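Local coordinates for glutamine aminotransferase class-II domain protein (Ruegeria pomeroyi, PDB 3MDN) that probably releases ammonia from glutamine for transfer to an acceptor, as a member of the class-II glutamine amidotransferase family of Ntn-type enzymes, at residues L151-E155 with G156-D160; A223-S226 with E227-T231; R73-A76 with H77-S81. One frame throughout, in Å; residues are numbered along the deposited sequence.

Contact 1 of 3, residues L151-E155 with G156-D160; sequences LALSE and GLEHD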
# COMPACT_ATOMS: atom_id res chain seq x y z
N LEU D 151 -27.12 -6.27 7.85
CA LEU D 151 -28.59 -6.26 8.01
C LEU D 151 -29.22 -7.56 7.53
O LEU D 151 -30.17 -8.04 8.14
CB LEU D 151 -29.23 -5.12 7.22
CG LEU D 151 -29.33 -3.64 7.64
CD1 LEU D 151 -30.68 -3.13 7.11
CD2 LEU D 151 -29.29 -3.42 9.13
N ALA D 152 -28.75 -8.11 6.42
CA ALA D 152 -29.28 -9.38 5.94
C ALA D 152 -28.93 -10.53 6.92
O ALA D 152 -29.79 -11.39 7.18
CB ALA D 152 -28.80 -9.69 4.52
N LEU D 153 -27.71 -10.54 7.43
CA LEU D 153 -27.37 -11.45 8.55
C LEU D 153 -28.32 -11.25 9.73
O LEU D 153 -28.91 -12.22 10.22
CB LEU D 153 -25.89 -11.34 8.98
CG LEU D 153 -24.96 -12.03 7.96
CD1 LEU D 153 -23.51 -11.53 8.00
CD2 LEU D 153 -25.02 -13.57 8.07
N SER D 154 -28.50 -9.99 10.16
CA SER D 154 -29.42 -9.67 11.28
C SER D 154 -30.84 -10.20 11.01
O SER D 154 -31.53 -10.60 11.94
CB SER D 154 -29.48 -8.15 11.53
OG SER D 154 -28.17 -7.63 11.70
N GLU D 155 -31.22 -10.24 9.74
CA GLU D 155 -32.55 -10.72 9.32
C GLU D 155 -32.63 -12.24 9.03
O GLU D 155 -33.61 -12.70 8.49
CB GLU D 155 -33.04 -9.95 8.09
CG GLU D 155 -33.40 -8.47 8.30
CD GLU D 155 -34.68 -8.27 9.13
OE1 GLU D 155 -35.49 -9.20 9.24
OE2 GLU D 155 -34.86 -7.19 9.71
N GLY D 156 -31.60 -13.02 9.36
CA GLY D 156 -31.66 -14.48 9.16
C GLY D 156 -31.04 -15.02 7.87
O GLY D 156 -31.41 -16.11 7.43
N LEU D 157 -30.08 -14.29 7.29
CA LEU D 157 -29.41 -14.75 6.06
C LEU D 157 -28.92 -16.20 6.16
O LEU D 157 -29.03 -16.97 5.19
CB LEU D 157 -28.25 -13.83 5.65
CG LEU D 157 -27.44 -14.23 4.40
CD1 LEU D 157 -28.25 -14.01 3.16
CD2 LEU D 157 -26.17 -13.43 4.27
N GLU D 158 -28.44 -16.56 7.35
CA GLU D 158 -27.91 -17.91 7.63
C GLU D 158 -28.88 -19.05 7.41
O GLU D 158 -28.47 -20.13 7.00
CB GLU D 158 -27.25 -17.99 9.03
CG GLU D 158 -25.87 -17.29 9.07
CD GLU D 158 -25.35 -17.04 10.49
OE1 GLU D 158 -26.10 -16.49 11.32
OE2 GLU D 158 -24.18 -17.40 10.78
N HIS D 159 -30.17 -18.85 7.67
CA HIS D 159 -31.12 -19.92 7.41
C HIS D 159 -32.19 -19.59 6.37
O HIS D 159 -32.95 -20.47 5.97
CB HIS D 159 -31.78 -20.36 8.72
CG HIS D 159 -32.32 -19.22 9.52
ND1 HIS D 159 -33.48 -18.55 9.17
CD2 HIS D 159 -31.84 -18.60 10.62
CE1 HIS D 159 -33.71 -17.58 10.04
NE2 HIS D 159 -32.73 -17.59 10.93
N ASP D 160 -32.26 -18.33 5.92
CA ASP D 160 -33.32 -17.88 5.00
C ASP D 160 -32.81 -16.74 4.10
O ASP D 160 -33.21 -15.60 4.26
CB ASP D 160 -34.52 -17.41 5.85
CG ASP D 160 -35.65 -16.78 5.01
OD1 ASP D 160 -35.75 -17.04 3.78
OD2 ASP D 160 -36.44 -16.01 5.61

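Contact 2 of 3, residues A223-S226 with E227-T231; sequences AVVS and EPLET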
# COMPACT_ATOMS: atom_id res chain seq x y z
N ALA D 223 -20.67 -19.13 -14.31
CA ALA D 223 -20.18 -17.78 -14.06
C ALA D 223 -21.38 -16.84 -13.94
O ALA D 223 -22.38 -17.04 -14.64
CB ALA D 223 -19.23 -17.31 -15.19
N VAL D 224 -21.27 -15.83 -13.09
CA VAL D 224 -22.27 -14.79 -12.93
C VAL D 224 -21.47 -13.48 -12.91
O VAL D 224 -20.50 -13.36 -12.20
CB VAL D 224 -23.02 -14.91 -11.58
CG1 VAL D 224 -24.20 -13.94 -11.53
CG2 VAL D 224 -23.50 -16.37 -11.34
N VAL D 225 -21.91 -12.48 -13.65
CA VAL D 225 -21.10 -11.31 -13.88
C VAL D 225 -21.99 -10.08 -13.98
O VAL D 225 -23.21 -10.18 -14.25
CB VAL D 225 -20.33 -11.45 -15.19
CG1 VAL D 225 -19.32 -12.57 -15.11
CG2 VAL D 225 -21.31 -11.69 -16.35
N SER D 226 -21.40 -8.91 -13.77
CA SER D 226 -22.10 -7.66 -13.97
C SER D 226 -22.16 -7.26 -15.44
O SER D 226 -23.01 -6.45 -15.82
CB SER D 226 -21.45 -6.54 -13.17
OG SER D 226 -20.08 -6.43 -13.50
N GLU D 227 -21.27 -7.82 -16.27
CA GLU D 227 -21.30 -7.54 -17.72
C GLU D 227 -20.58 -8.63 -18.51
O GLU D 227 -19.49 -9.03 -18.15
CB GLU D 227 -20.67 -6.18 -18.02
CG GLU D 227 -19.39 -5.90 -17.25
CD GLU D 227 -18.53 -4.86 -17.93
OE1 GLU D 227 -17.92 -4.04 -17.20
OE2 GLU D 227 -18.47 -4.86 -19.18
N PRO D 228 -21.20 -9.10 -19.62
CA PRO D 228 -20.68 -10.31 -20.28
C PRO D 228 -19.25 -10.18 -20.83
O PRO D 228 -18.92 -9.19 -21.49
CB PRO D 228 -21.69 -10.57 -21.41
CG PRO D 228 -22.40 -9.28 -21.63
CD PRO D 228 -22.36 -8.52 -20.33
N LEU D 229 -18.42 -11.19 -20.54
CA LEU D 229 -17.04 -11.25 -21.02
C LEU D 229 -16.83 -12.19 -22.24
O LEU D 229 -16.93 -11.73 -23.39
CB LEU D 229 -16.07 -11.57 -19.86
CG LEU D 229 -16.57 -12.36 -18.64
CD1 LEU D 229 -16.17 -13.84 -18.70
CD2 LEU D 229 -16.03 -11.71 -17.37
N GLU D 230 -16.53 -13.47 -21.99
CA GLU D 230 -16.34 -14.44 -23.09
C GLU D 230 -17.62 -14.61 -23.92
O GLU D 230 -18.65 -15.13 -23.45
CB GLU D 230 -15.85 -15.80 -22.56
N THR D 231 -17.56 -14.14 -25.17
CA THR D 231 -18.71 -14.14 -26.05
C THR D 231 -18.54 -15.12 -27.21
O THR D 231 -19.39 -15.18 -28.10
CB THR D 231 -19.03 -12.70 -26.54
OG1 THR D 231 -19.61 -11.96 -25.46
CG2 THR D 231 -19.99 -12.71 -27.73

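Contact 3 of 3, residues R73-A76 with H77-S81; sequences RAVA and HHVRS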
# COMPACT_ATOMS: atom_id res chain seq x y z
N ARG D 73 -2.05 -10.55 -8.19
CA ARG D 73 -1.75 -11.26 -9.43
C ARG D 73 -1.16 -12.67 -9.19
O ARG D 73 -1.48 -13.62 -9.92
CB ARG D 73 -0.80 -10.42 -10.29
CG ARG D 73 -0.75 -10.88 -11.74
CD ARG D 73 -0.21 -9.79 -12.67
NE ARG D 73 -0.18 -10.24 -14.07
CZ ARG D 73 -1.25 -10.34 -14.86
NH1 ARG D 73 -2.46 -10.03 -14.40
NH2 ARG D 73 -1.12 -10.75 -16.11
N ALA D 74 -0.31 -12.80 -8.18
CA ALA D 74 0.25 -14.11 -7.83
C ALA D 74 -0.81 -15.06 -7.25
O ALA D 74 -0.84 -16.23 -7.61
CB ALA D 74 1.44 -13.97 -6.85
N VAL D 75 -1.64 -14.57 -6.34
CA VAL D 75 -2.72 -15.36 -5.77
C VAL D 75 -3.71 -15.84 -6.85
O VAL D 75 -4.05 -17.04 -6.95
CB VAL D 75 -3.50 -14.57 -4.69
CG1 VAL D 75 -4.83 -15.26 -4.35
CG2 VAL D 75 -2.67 -14.37 -3.45
N ALA D 76 -4.18 -14.90 -7.66
CA ALA D 76 -5.14 -15.22 -8.71
C ALA D 76 -4.53 -16.18 -9.72
O ALA D 76 -5.23 -16.98 -10.31
CB ALA D 76 -5.66 -13.95 -9.38
N HIS D 77 -3.21 -16.14 -9.89
CA HIS D 77 -2.52 -17.05 -10.82
C HIS D 77 -2.31 -18.45 -10.21
O HIS D 77 -2.08 -19.40 -10.93
CB HIS D 77 -1.15 -16.45 -11.23
CG HIS D 77 -0.37 -17.27 -12.23
ND1 HIS D 77 -0.86 -17.59 -13.48
CD2 HIS D 77 0.89 -17.75 -12.19
CE1 HIS D 77 0.05 -18.27 -14.14
NE2 HIS D 77 1.13 -18.38 -13.38
N HIS D 78 -2.39 -18.57 -8.89
CA HIS D 78 -1.88 -19.79 -8.23
C HIS D 78 -2.92 -20.56 -7.45
O HIS D 78 -2.79 -21.76 -7.30
CB HIS D 78 -0.66 -19.50 -7.34
CG HIS D 78 0.63 -19.51 -8.09
ND1 HIS D 78 1.24 -18.36 -8.54
CD2 HIS D 78 1.40 -20.54 -8.51
CE1 HIS D 78 2.32 -18.68 -9.22
NE2 HIS D 78 2.45 -19.99 -9.20
N VAL D 79 -3.91 -19.85 -6.92
CA VAL D 79 -5.01 -20.44 -6.16
C VAL D 79 -6.18 -20.89 -7.05
O VAL D 79 -6.67 -20.13 -7.91
CB VAL D 79 -5.55 -19.43 -5.11
CG1 VAL D 79 -6.73 -20.01 -4.34
CG2 VAL D 79 -4.43 -18.96 -4.17
N ARG D 80 -6.64 -22.12 -6.82
CA ARG D 80 -7.82 -22.67 -7.48
C ARG D 80 -9.01 -22.75 -6.53
O ARG D 80 -8.86 -23.08 -5.36
CB ARG D 80 -7.51 -24.07 -7.96
CG ARG D 80 -7.09 -24.13 -9.41
CD ARG D 80 -6.56 -25.51 -9.72
NE ARG D 80 -5.73 -25.99 -8.61
CZ ARG D 80 -4.92 -27.04 -8.69
NH1 ARG D 80 -4.81 -27.70 -9.84
NH2 ARG D 80 -4.22 -27.43 -7.64
N SER D 81 -10.20 -22.42 -7.04
CA SER D 81 -11.41 -22.52 -6.23
C SER D 81 -12.62 -22.86 -7.09
O SER D 81 -12.69 -22.51 -8.27
CB SER D 81 -11.64 -21.22 -5.43
OG SER D 81 -12.85 -21.28 -4.68

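Contact 1 of 3, residues L151-E155 with G156-D160
A Schellman motif ends helix 144-154 here, and Ala-152 and Leu-153 give their carbonyl oxygens to the chain that turns back past them. Gly-156 is the C-prime residue, with positive phi. A side chain at these backbone angles would be jammed against the carbonyl O of Glu-155, so the turn calls for glycine. The outer bond runs from Leu-157 N to Ala-152 O at 2.9 Å. It is bent, with an N-H...O angle of 139°. The inner bond, Gly-156 N to Leu-153 O, has the same length and is straighter at 163°. Its donor stands above the carbonyl plane.

The apolar pair of the motif is Ala-152 with Leu-157, whose CB atoms lie 4.3 Å apart. Leu-153 and Leu-157 make a second apolar contact beside it. Their CD2 methyls meet at 4.0 Å, with the two side chains at a slant to each other. In Leu-157, CG is anti to the backbone N (chi1 178°), and from there CD2 reaches Leu-153 CD2. Glu-158 adds its CG to the same patch, 3.9 Å from Leu-153 CD2. Its carboxylate pairs with Arg-107, and Trp-109 of strand 109-114 packs on Leu-157 and Glu-158.

The Glu-155 carboxylate leads away from the turn to salt bridges with Arg-167 and Arg-171 of helix 161-179. Asp-160 is the N-cap of that helix, with OD1 accepting from Gly-163 N. Between the two helices, Gly-156 O takes hydrogen bonds from His-159 N and Asp-160 N, and it also sits over the centre of the His-159 ring, 3.6 Å above its plane.

Contact 2 of 3, residues A223-S226 with E227-T231
Val-225 and Leu-229 meet where strand 221-225, an inner strand of a seven-stranded antiparallel sheet, runs out into the loop that leads to strand 237-238. The contact between the two segments is apolar and backbone packing, with no hydrogen bond across it.

The apolar part is a single methyl pair. Val-225 CG1 lies 4.1 Å from Leu-229 CD2, and the two side chains slant past each other. Val-225 CG2 turns instead to the loop backbone, 3.7 Å from Glu-227 O. With chi1 at -65°, CG1 is anti to the carbonyl carbon and CG2 falls between the backbone N and that carbon. Trp-236 packs on both Val-225 and Pro-228, and Tyr-212 of strand 212-216 does the same.

The polar part looks outward from the two segments. Hydrogen bonds from Ser-226 OG to Trp-6 N and between Ser-226 O and Ser-210 OG tie the strand end to the start of strand 6-10 and to Ser-210 of the same chain. Farther along the loop, a weak bond of 3.4 Å joins Thr-231 OG1 to Leu-229 O.

Between the neighbouring side chains at the strand end, Glu-227 CG passes 3.8 Å from Ser-226 OG.

Contact 3 of 3, residues R73-A76 with H77-S81
His-78 turns its ring back onto the C-terminal end of alpha-helix 70-78, in a side-chain to main-chain bond from i+4 to i. Its ND1 donates to Ala-74 O at 3.1 Å, with an N-H...O angle of 143°. The oxygen lies at the ring edge, in the ring plane, so the bond favours one turn of the imidazole. A leucine at His-78 would lack this N-H and would probably leave Ala-74 O without its side-chain donor and the weak link to the second subunit unmade.

Val-75 O is gripped by two backbone donors. His-78 N reaches it at 3.0 Å from above the carbonyl plane. Val-79 N reaches it at 2.8 Å in a straighter bond (168°), nearly in line with C=O. The bonds from His-77 N to Arg-73 O and to Ala-74 O are both weak. The Val-75 and Val-79 side chains run alongside each other, with Val-75 CG1 3.7 Å from Val-79 CG2.

Farther out, His-77 ND1 is hydrogen-bonded to Glu-17. From the second subunit, Arg-54 NE is hydrogen-bonded to His-77 O, Glu-56 O is weakly bonded to His-78 NE2, and Val-75 packs on Val-75. Beyond Val-79, which packs on Trp-50 of strand 47-51, the chain enters strand 80-81 and pairs antiparallel with strand 13-15.

Overall arrangement
The three contacts come along the chain in the order 3, 1, 2, and none touches another. Contact 3 closes helix 70-78. Contact 1 joins the end of helix 144-154 to the start of helix 161-179. Contact 2 leaves strand 221-225. The centres of contact 1 and contact 3 are about 31 Å apart. Contact 2 is about 28 Å from contact 1, centre to centre, across the chain's centre, and about 20 Å from contact 3. Trp-50, beside contact 3, and strand 221-225 belong to one antiparallel sheet, while Trp-109, beside contact 1, lies in the other large sheet. Each contact lies at a helix or strand end; contact 3 faces the second subunit, and contacts 1 and 2 are within this chain.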